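3-isopropylmalate dehydratase small subunit (PDB 3Q3W) catalyses, together with its large partner subunit, the interconversion of 2-isopropylmalate and 3-isopropylmalate by way of 2-isopropylmaleate, a step of leucine biosynthesis. Local coordinates at residues A[26-29]-A[30-34]; A[76-79]-A[80-84]; A[114-118]-A[119-123]; A[129-132]-A[133-137]. All blocks are in the same frame, centred on the assembly; numbering follows the deposited sequence.

The four local contacts mark turns, a helix end and a helix body in one small alpha/beta domain of the aconitase C-terminal family. Interaction 2 lies nearest the middle and meets two of the others. Toward interaction 1, I27 CD1 packs on F82 CE2 at 4.0 Å; toward interaction 4, V77 CG1 meets V135 CG2 at 3.7 Å. Interaction 3 leads into a strand of the same sheet as interaction 2, their nearest atoms being about 6 Å apart. Interactions 1 and 4 lie on opposite sides of the chain's centre, about 29 Å between centres. As in relatives, the complete active site probably needs the large subunit.

Interaction 1: A[26-29]-A[30-34]; sequences QIIP and KQFLL
The carbonyl oxygen P29 O receives the backbone N-H of F32, with F32 N to P29 O at 3.3 Å. The bond is fairly straight, 164° at the hydrogen, although the donor stands above the carbonyl plane. The same oxygen is brushed by a methyl group, L33 CD2, 3.6 Å from P29 O. That leucine also reaches I28, where CG1 lies 3.9 Å from L33 CD2, and the same branch ends in CD1, which lies 4.0 Å from F32 CB. Isoleucine and leucine suit these places because their branches give I28 CG1 and L33 CD2 apolar carbon to meet across the bend.

P29 and F32 run side by side. The proline presents CD in the plane of the phenyl ring, at its edge, with P29 CD to F32 CD2 at 3.9 Å. Over one face of that ring lies Q31 CG, 3.6 Å above the plane. Q31 gets there because CG sits between its backbone N and carbonyl carbon (chi1 65°) and the chain then bends, which also carries OE1 back beside P29 CB. H44 stacks with the F32 ring, and H47 and D48 touch P29. Proline suits the start of the bend, since its ring restricts phi to values that a turn can use. The whole is a short 3-10 segment just beyond helix 24-27, running into an inverse gamma turn centred on L33.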
# COMPACT_ATOMS: atom_id res chain seq x y z
N GLN A 26 -3.41 -12.09 4.60
CA GLN A 26 -2.31 -12.01 3.67
C GLN A 26 -1.43 -10.85 4.03
O GLN A 26 -0.23 -10.95 3.93
CB GLN A 26 -2.81 -11.90 2.24
CG GLN A 26 -3.64 -13.10 1.82
CD GLN A 26 -4.00 -13.01 0.36
OE1 GLN A 26 -5.09 -12.60 -0.01
NE2 GLN A 26 -3.07 -13.34 -0.47
N ILE A 27 -2.02 -9.73 4.41
CA ILE A 27 -1.25 -8.55 4.80
C ILE A 27 -0.39 -8.86 6.05
O ILE A 27 0.79 -8.59 6.07
CB ILE A 27 -2.14 -7.29 5.02
CG1 ILE A 27 -2.82 -6.89 3.70
CG2 ILE A 27 -1.29 -6.06 5.47
CD1 ILE A 27 -4.00 -5.91 3.85
N ILE A 28 -1.00 -9.46 7.07
CA ILE A 28 -0.26 -9.81 8.28
C ILE A 28 -1.04 -10.87 9.03
O ILE A 28 -2.17 -10.62 9.47
CB ILE A 28 0.03 -8.56 9.21
CG1 ILE A 28 0.79 -8.99 10.48
CG2 ILE A 28 -1.25 -7.72 9.47
CD1 ILE A 28 1.57 -7.86 11.19
N PRO A 29 -0.43 -12.04 9.17
CA PRO A 29 -1.09 -13.16 9.77
C PRO A 29 -1.30 -12.98 11.29
O PRO A 29 -0.66 -12.14 11.92
CB PRO A 29 -0.12 -14.31 9.48
CG PRO A 29 0.68 -13.87 8.37
CD PRO A 29 0.82 -12.43 8.50
N LYS A 30 -2.19 -13.80 11.82
CA LYS A 30 -2.71 -13.66 13.18
C LYS A 30 -1.66 -13.89 14.26
O LYS A 30 -1.79 -13.34 15.34
CB LYS A 30 -3.86 -14.63 13.44
CG LYS A 30 -5.12 -14.39 12.61
CD LYS A 30 -6.07 -15.58 12.82
CE LYS A 30 -7.50 -15.35 12.31
NZ LYS A 30 -8.10 -14.09 12.81
N GLN A 31 -0.66 -14.73 14.00
CA GLN A 31 0.44 -14.97 14.95
C GLN A 31 1.33 -13.74 15.32
O GLN A 31 2.04 -13.75 16.33
CB GLN A 31 1.33 -16.15 14.50
CG GLN A 31 2.12 -15.97 13.23
CD GLN A 31 1.42 -16.50 11.98
OE1 GLN A 31 0.21 -16.43 11.90
NE2 GLN A 31 2.18 -17.00 11.00
N PHE A 32 1.22 -12.66 14.56
CA PHE A 32 2.03 -11.45 14.80
C PHE A 32 1.27 -10.26 15.36
O PHE A 32 1.78 -9.14 15.36
CB PHE A 32 2.64 -11.01 13.47
CG PHE A 32 3.48 -12.08 12.82
CD1 PHE A 32 4.59 -12.57 13.45
CD2 PHE A 32 3.13 -12.61 11.60
CE1 PHE A 32 5.38 -13.59 12.84
CE2 PHE A 32 3.90 -13.62 11.01
CZ PHE A 32 4.99 -14.11 11.62
N LEU A 33 0.02 -10.44 15.74
CA LEU A 33 -0.83 -9.30 16.08
C LEU A 33 -0.69 -8.89 17.54
O LEU A 33 -1.66 -8.78 18.32
CB LEU A 33 -2.28 -9.59 15.70
CG LEU A 33 -2.57 -10.06 14.29
CD1 LEU A 33 -4.10 -10.23 14.18
CD2 LEU A 33 -2.00 -9.04 13.27
N LEU A 34 0.56 -8.67 17.89
CA LEU A 34 0.93 -8.30 19.23
C LEU A 34 0.34 -6.92 19.54
O LEU A 34 0.30 -6.02 18.68
CB LEU A 34 2.44 -8.33 19.37
CG LEU A 34 3.08 -9.73 19.43
CD1 LEU A 34 4.55 -9.61 19.31
CD2 LEU A 34 2.74 -10.40 20.72

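Interaction 2: A[76-79]-A[80-84]; sequences LVSF and ENFGS
S78 and F82 meet where strand 73-78 gives way to the following loop, the closest pair being S78 CB and F82 CD1 at 3.6 Å. The chain doubles back far enough for the phenyl ring to return beside the last part of the strand. F82 achieves this with CG anti to the backbone N (chi1 -172°). The hydroxyl S78 OG lies in the plane of the ring, at its edge, 3.7 Å from F82 CD1. Serine is small enough to sit close to the ring, and its OG is hydrogen-bonded to L17 O on the neighbouring strand. The ring itself continues into an edge-to-face contact with F112.

F79 and E80 point elsewhere. E80 has CG lodged between its own N and carbonyl carbon (chi1 49°) and then bends at chi2, so the carboxylate curls back toward the previous residue. E80 OE1 thereby comes within 3.5 Å of F79 CB, and this carboxylate oxygen forms a salt bridge with K128 NZ. The F79 ring makes a cation-pi contact with the same lysine.

Farther on, a type II turn runs from N81 to S84, held by a weak bond from S84 N to N81 O at 3.4 Å. G83 suits its third position, since its phi of 91° would press a CB against the preceding carbonyl oxygen. Across the contact itself the touching is van der Waals, while the polar ends are satisfied outside it, which implies that L17 and K128 help fix how these side chains are turned.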
# COMPACT_ATOMS: atom_id res chain seq x y z
N LEU A 76 2.19 0.58 -3.70
CA LEU A 76 1.68 -0.70 -4.18
C LEU A 76 0.58 -0.46 -5.17
O LEU A 76 -0.18 0.50 -5.03
CB LEU A 76 1.16 -1.58 -3.04
CG LEU A 76 2.15 -2.02 -1.94
CD1 LEU A 76 1.44 -2.91 -0.90
CD2 LEU A 76 3.39 -2.71 -2.49
N VAL A 77 0.51 -1.30 -6.20
CA VAL A 77 -0.58 -1.27 -7.13
C VAL A 77 -1.20 -2.66 -7.13
O VAL A 77 -0.54 -3.65 -7.49
CB VAL A 77 -0.09 -0.91 -8.52
CG1 VAL A 77 -1.30 -0.70 -9.47
CG2 VAL A 77 0.73 0.32 -8.43
N SER A 78 -2.45 -2.75 -6.70
CA SER A 78 -3.16 -4.02 -6.59
C SER A 78 -4.53 -4.00 -7.25
O SER A 78 -4.93 -3.02 -7.86
CB SER A 78 -3.31 -4.40 -5.13
OG SER A 78 -3.42 -5.81 -4.99
N PHE A 79 -5.25 -5.10 -7.13
CA PHE A 79 -6.53 -5.21 -7.77
C PHE A 79 -7.59 -4.98 -6.71
O PHE A 79 -7.28 -4.44 -5.64
CB PHE A 79 -6.67 -6.56 -8.46
CG PHE A 79 -5.72 -6.78 -9.63
CD1 PHE A 79 -5.21 -5.73 -10.36
CD2 PHE A 79 -5.43 -8.09 -10.04
CE1 PHE A 79 -4.40 -5.97 -11.45
CE2 PHE A 79 -4.64 -8.34 -11.13
CZ PHE A 79 -4.12 -7.28 -11.83
N GLU A 80 -8.83 -5.34 -7.02
CA GLU A 80 -9.97 -4.89 -6.24
C GLU A 80 -10.07 -5.48 -4.86
O GLU A 80 -9.54 -6.55 -4.60
CB GLU A 80 -11.30 -5.14 -6.97
CG GLU A 80 -11.50 -6.57 -7.56
CD GLU A 80 -11.14 -6.66 -9.06
OE1 GLU A 80 -9.99 -6.30 -9.43
OE2 GLU A 80 -12.00 -7.08 -9.85
N ASN A 81 -10.80 -4.76 -4.01
CA ASN A 81 -11.13 -5.18 -2.66
C ASN A 81 -9.87 -5.44 -1.85
O ASN A 81 -9.78 -6.41 -1.10
CB ASN A 81 -12.11 -6.38 -2.66
CG ASN A 81 -12.73 -6.63 -1.29
OD1 ASN A 81 -12.96 -5.70 -0.51
ND2 ASN A 81 -12.99 -7.90 -0.98
N PHE A 82 -8.92 -4.54 -1.98
CA PHE A 82 -7.71 -4.64 -1.22
C PHE A 82 -8.01 -4.39 0.25
O PHE A 82 -8.66 -3.41 0.60
CB PHE A 82 -6.68 -3.63 -1.67
CG PHE A 82 -5.33 -3.80 -1.02
CD1 PHE A 82 -4.33 -4.52 -1.65
CD2 PHE A 82 -5.05 -3.24 0.22
CE1 PHE A 82 -3.08 -4.66 -1.06
CE2 PHE A 82 -3.82 -3.39 0.81
CZ PHE A 82 -2.84 -4.11 0.20
N GLY A 83 -7.52 -5.26 1.11
CA GLY A 83 -7.73 -5.05 2.55
C GLY A 83 -8.97 -5.71 3.08
O GLY A 83 -9.35 -5.47 4.21
N SER A 84 -9.59 -6.55 2.26
CA SER A 84 -10.74 -7.37 2.67
C SER A 84 -10.57 -8.01 4.05
O SER A 84 -9.54 -8.63 4.34
CB SER A 84 -11.05 -8.45 1.62
OG SER A 84 -12.15 -9.23 2.02

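Interaction 3: A[114-118]-A[119-123]; sequences NNALG and NGLLT
A Schellman motif ends helix 110-118 and turns the chain into strand 122-125, the last step of a beta-alpha-beta unit that begins at strand 102-105. Its defining pair of bonds runs from L121 N to A116 O (2.9 Å) and from G120 N to L117 O (3.2 Å). G120 is the C-prime residue: its phi of 80° is left-handed, a place that favours glycine. A116 O takes a second donor, with N119 N also at 2.9 Å from A116 O. The two N-H groups reach this oxygen from opposite faces of its carbonyl plane, so both bonds can form without competing for one side.

N119 adds a side-chain bond to the helix end. Its ND2 gives a nearly straight hydrogen bond, 168° at the hydrogen, to N115 O at 2.8 Å. The acceptor lies in the amide plane of the asparagine, which helps fix the rotation of the amide, while W93 of helix 90-98 touches the same side chain.

Beyond the glycine the chain becomes apolar. L121, with CG anti to its nitrogen (chi1 178°), sets CD2 3.8 Å from A116 CB, where the small alanine lets the L121 side chain come close. T123 CG2 meets that same methyl. L117 comes over the other branch of the threonine, its CD2 3.5 Å from T123 OG1, a buried hydroxyl with no polar partner in the model.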
# COMPACT_ATOMS: atom_id res chain seq x y z
N ASN A 114 -10.48 3.03 6.04
CA ASN A 114 -10.58 4.04 7.09
C ASN A 114 -9.41 3.91 8.07
O ASN A 114 -8.81 4.90 8.44
CB ASN A 114 -11.88 3.90 7.85
CG ASN A 114 -12.15 5.07 8.76
OD1 ASN A 114 -12.13 4.92 9.96
ND2 ASN A 114 -12.42 6.25 8.18
N ASN A 115 -9.04 2.68 8.40
CA ASN A 115 -7.87 2.45 9.24
C ASN A 115 -6.60 2.90 8.58
O ASN A 115 -5.70 3.43 9.26
CB ASN A 115 -7.75 0.99 9.60
CG ASN A 115 -8.86 0.54 10.52
OD1 ASN A 115 -9.46 1.36 11.24
ND2 ASN A 115 -9.17 -0.76 10.49
N ALA A 116 -6.49 2.66 7.28
CA ALA A 116 -5.26 3.02 6.60
C ALA A 116 -5.12 4.54 6.59
O ALA A 116 -4.05 5.07 6.87
CB ALA A 116 -5.22 2.45 5.18
N LEU A 117 -6.20 5.22 6.22
CA LEU A 117 -6.24 6.68 6.15
C LEU A 117 -5.96 7.26 7.52
O LEU A 117 -5.22 8.24 7.64
CB LEU A 117 -7.59 7.17 5.63
CG LEU A 117 -7.76 6.89 4.13
CD1 LEU A 117 -9.23 7.19 3.71
CD2 LEU A 117 -6.72 7.69 3.28
N GLY A 118 -6.51 6.62 8.54
CA GLY A 118 -6.17 6.97 9.93
C GLY A 118 -4.68 6.86 10.28
O GLY A 118 -4.20 7.53 11.19
N ASN A 119 -3.94 6.04 9.55
CA ASN A 119 -2.56 5.79 9.87
C ASN A 119 -1.65 6.41 8.86
O ASN A 119 -0.45 6.12 8.82
CB ASN A 119 -2.29 4.29 10.02
CG ASN A 119 -2.74 3.76 11.36
OD1 ASN A 119 -1.93 3.63 12.29
ND2 ASN A 119 -4.04 3.47 11.51
N GLY A 120 -2.21 7.29 8.03
CA GLY A 120 -1.39 8.09 7.09
C GLY A 120 -1.00 7.33 5.86
O GLY A 120 -0.13 7.76 5.12
N LEU A 121 -1.67 6.21 5.62
CA LEU A 121 -1.48 5.36 4.45
C LEU A 121 -2.51 5.80 3.37
O LEU A 121 -3.69 5.51 3.50
CB LEU A 121 -1.69 3.89 4.84
CG LEU A 121 -1.59 2.79 3.77
CD1 LEU A 121 -0.31 2.93 2.94
CD2 LEU A 121 -1.70 1.37 4.36
N LEU A 122 -2.07 6.50 2.33
CA LEU A 122 -2.99 7.02 1.32
C LEU A 122 -3.54 5.97 0.37
O LEU A 122 -2.81 5.31 -0.39
CB LEU A 122 -2.34 8.12 0.52
CG LEU A 122 -3.19 8.80 -0.56
CD1 LEU A 122 -4.55 9.32 -0.01
CD2 LEU A 122 -2.38 9.98 -1.15
N THR A 123 -4.86 5.88 0.36
CA THR A 123 -5.56 4.90 -0.44
C THR A 123 -6.20 5.58 -1.67
O THR A 123 -7.13 6.38 -1.54
CB THR A 123 -6.62 4.27 0.42
OG1 THR A 123 -7.49 5.30 0.85
CG2 THR A 123 -5.99 3.65 1.64

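Interaction 4: A[129-132]-A[133-137]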
# COMPACT_ATOMS: atom_id res chain seq x y z
N ASP A 129 -9.63 0.01 -15.34
CA ASP A 129 -8.86 0.22 -16.58
C ASP A 129 -7.57 0.96 -16.30
O ASP A 129 -6.54 0.64 -16.87
CB ASP A 129 -9.68 0.94 -17.67
CG ASP A 129 -9.83 2.45 -17.43
OD1 ASP A 129 -9.35 3.23 -18.29
OD2 ASP A 129 -10.45 2.85 -16.42
N GLU A 130 -7.62 1.95 -15.42
CA GLU A 130 -6.44 2.75 -15.13
C GLU A 130 -5.44 1.89 -14.32
O GLU A 130 -4.25 1.92 -14.59
CB GLU A 130 -6.80 4.03 -14.38
CG GLU A 130 -7.61 5.14 -15.19
CD GLU A 130 -8.10 6.31 -14.28
OE1 GLU A 130 -8.23 6.09 -13.05
OE2 GLU A 130 -8.34 7.45 -14.78
N VAL A 131 -5.94 1.10 -13.37
CA VAL A 131 -5.09 0.17 -12.59
C VAL A 131 -4.38 -0.84 -13.52
O VAL A 131 -3.20 -1.11 -13.37
CB VAL A 131 -5.89 -0.60 -11.51
CG1 VAL A 131 -4.99 -1.59 -10.77
CG2 VAL A 131 -6.57 0.35 -10.50
N LEU A 132 -5.11 -1.33 -14.52
CA LEU A 132 -4.64 -2.41 -15.39
C LEU A 132 -3.51 -1.91 -16.26
O LEU A 132 -2.50 -2.60 -16.49
CB LEU A 132 -5.81 -2.90 -16.25
CG LEU A 132 -6.13 -4.39 -16.15
CD1 LEU A 132 -5.70 -4.96 -14.81
CD2 LEU A 132 -7.64 -4.61 -16.42
N GLU A 133 -3.71 -0.69 -16.73
CA GLU A 133 -2.74 0.05 -17.51
C GLU A 133 -1.47 0.34 -16.72
O GLU A 133 -0.39 0.18 -17.23
CB GLU A 133 -3.39 1.36 -17.98
CG GLU A 133 -2.50 2.42 -18.60
CD GLU A 133 -3.31 3.58 -19.22
OE1 GLU A 133 -4.49 3.76 -18.86
OE2 GLU A 133 -2.79 4.32 -20.07
N ILE A 134 -1.63 0.84 -15.50
CA ILE A 134 -0.48 1.07 -14.57
C ILE A 134 0.40 -0.16 -14.39
O ILE A 134 1.57 -0.08 -14.61
CB ILE A 134 -0.95 1.59 -13.21
CG1 ILE A 134 -1.30 3.07 -13.34
CG2 ILE A 134 0.09 1.45 -12.15
CD1 ILE A 134 -2.22 3.55 -12.27
N VAL A 135 -0.22 -1.28 -14.02
CA VAL A 135 0.44 -2.52 -13.78
C VAL A 135 1.22 -2.94 -15.00
O VAL A 135 2.42 -3.21 -14.87
CB VAL A 135 -0.55 -3.62 -13.42
CG1 VAL A 135 0.18 -5.01 -13.49
CG2 VAL A 135 -1.13 -3.36 -12.03
N ASP A 136 0.58 -2.90 -16.19
CA ASP A 136 1.25 -3.35 -17.40
C ASP A 136 2.51 -2.55 -17.64
O ASP A 136 3.58 -3.09 -17.89
CB ASP A 136 0.37 -3.22 -18.63
CG ASP A 136 1.10 -3.67 -19.87
OD1 ASP A 136 1.47 -2.83 -20.70
OD2 ASP A 136 1.36 -4.88 -19.94
N GLU A 137 2.39 -1.25 -17.56
CA GLU A 137 3.53 -0.41 -17.82
C GLU A 137 4.62 -0.59 -16.72
O GLU A 137 5.81 -0.57 -17.02
CB GLU A 137 3.05 1.03 -17.88
CG GLU A 137 4.12 2.10 -17.94
CD GLU A 137 4.82 2.17 -19.24
OE1 GLU A 137 4.20 1.84 -20.28
OE2 GLU A 137 6.01 2.58 -19.24
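The flat groups that meet between 129-132 and 133-137 are peptide units, each carbonyl oxygen taking the N-H four residues on. E130 O takes I134 N at 3.0 Å, the donor tilted only 21° from the carbonyl plane. V131 O takes V135 N at 3.1 Å in much the same attitude. D129 O with E133 N and L132 O with D136 N complete the set, both somewhat more tilted.

Side chains of the later residues crowd the earlier carbonyl oxygens. The branched I134 lays CG1 beside E130 O at 3.4 Å, its CG1 standing next to the backbone N (chi1 -77°). V135 does likewise with one methyl, CG2 lying 3.3 Å from V131 O. That methyl also approaches the valine one turn earlier, with V131 CG1 to V135 CG2 at 4.4 Å. Valine and isoleucine suit this face because their branches give apolar carbon close to the helix for packing on the sheet.

Three of the acidic residues have polar partners outside the two segments. E133 extends from CG onward and brings OE2 into a salt bridge with K160, while D136 OD1 pairs with K140 of its own helix. E130 OE1 accepts from A127 N, just before the helix begins, where a negative charge would probably be favoured by the helix dipole.

Helix 128-140 thus lies over the sheet: V131, I134 and V135 rest on V77 of strand 73-78, E130, E133 and I134 touch F162 of strand 160-163, and L132 packs on F79 just after strand 73-78.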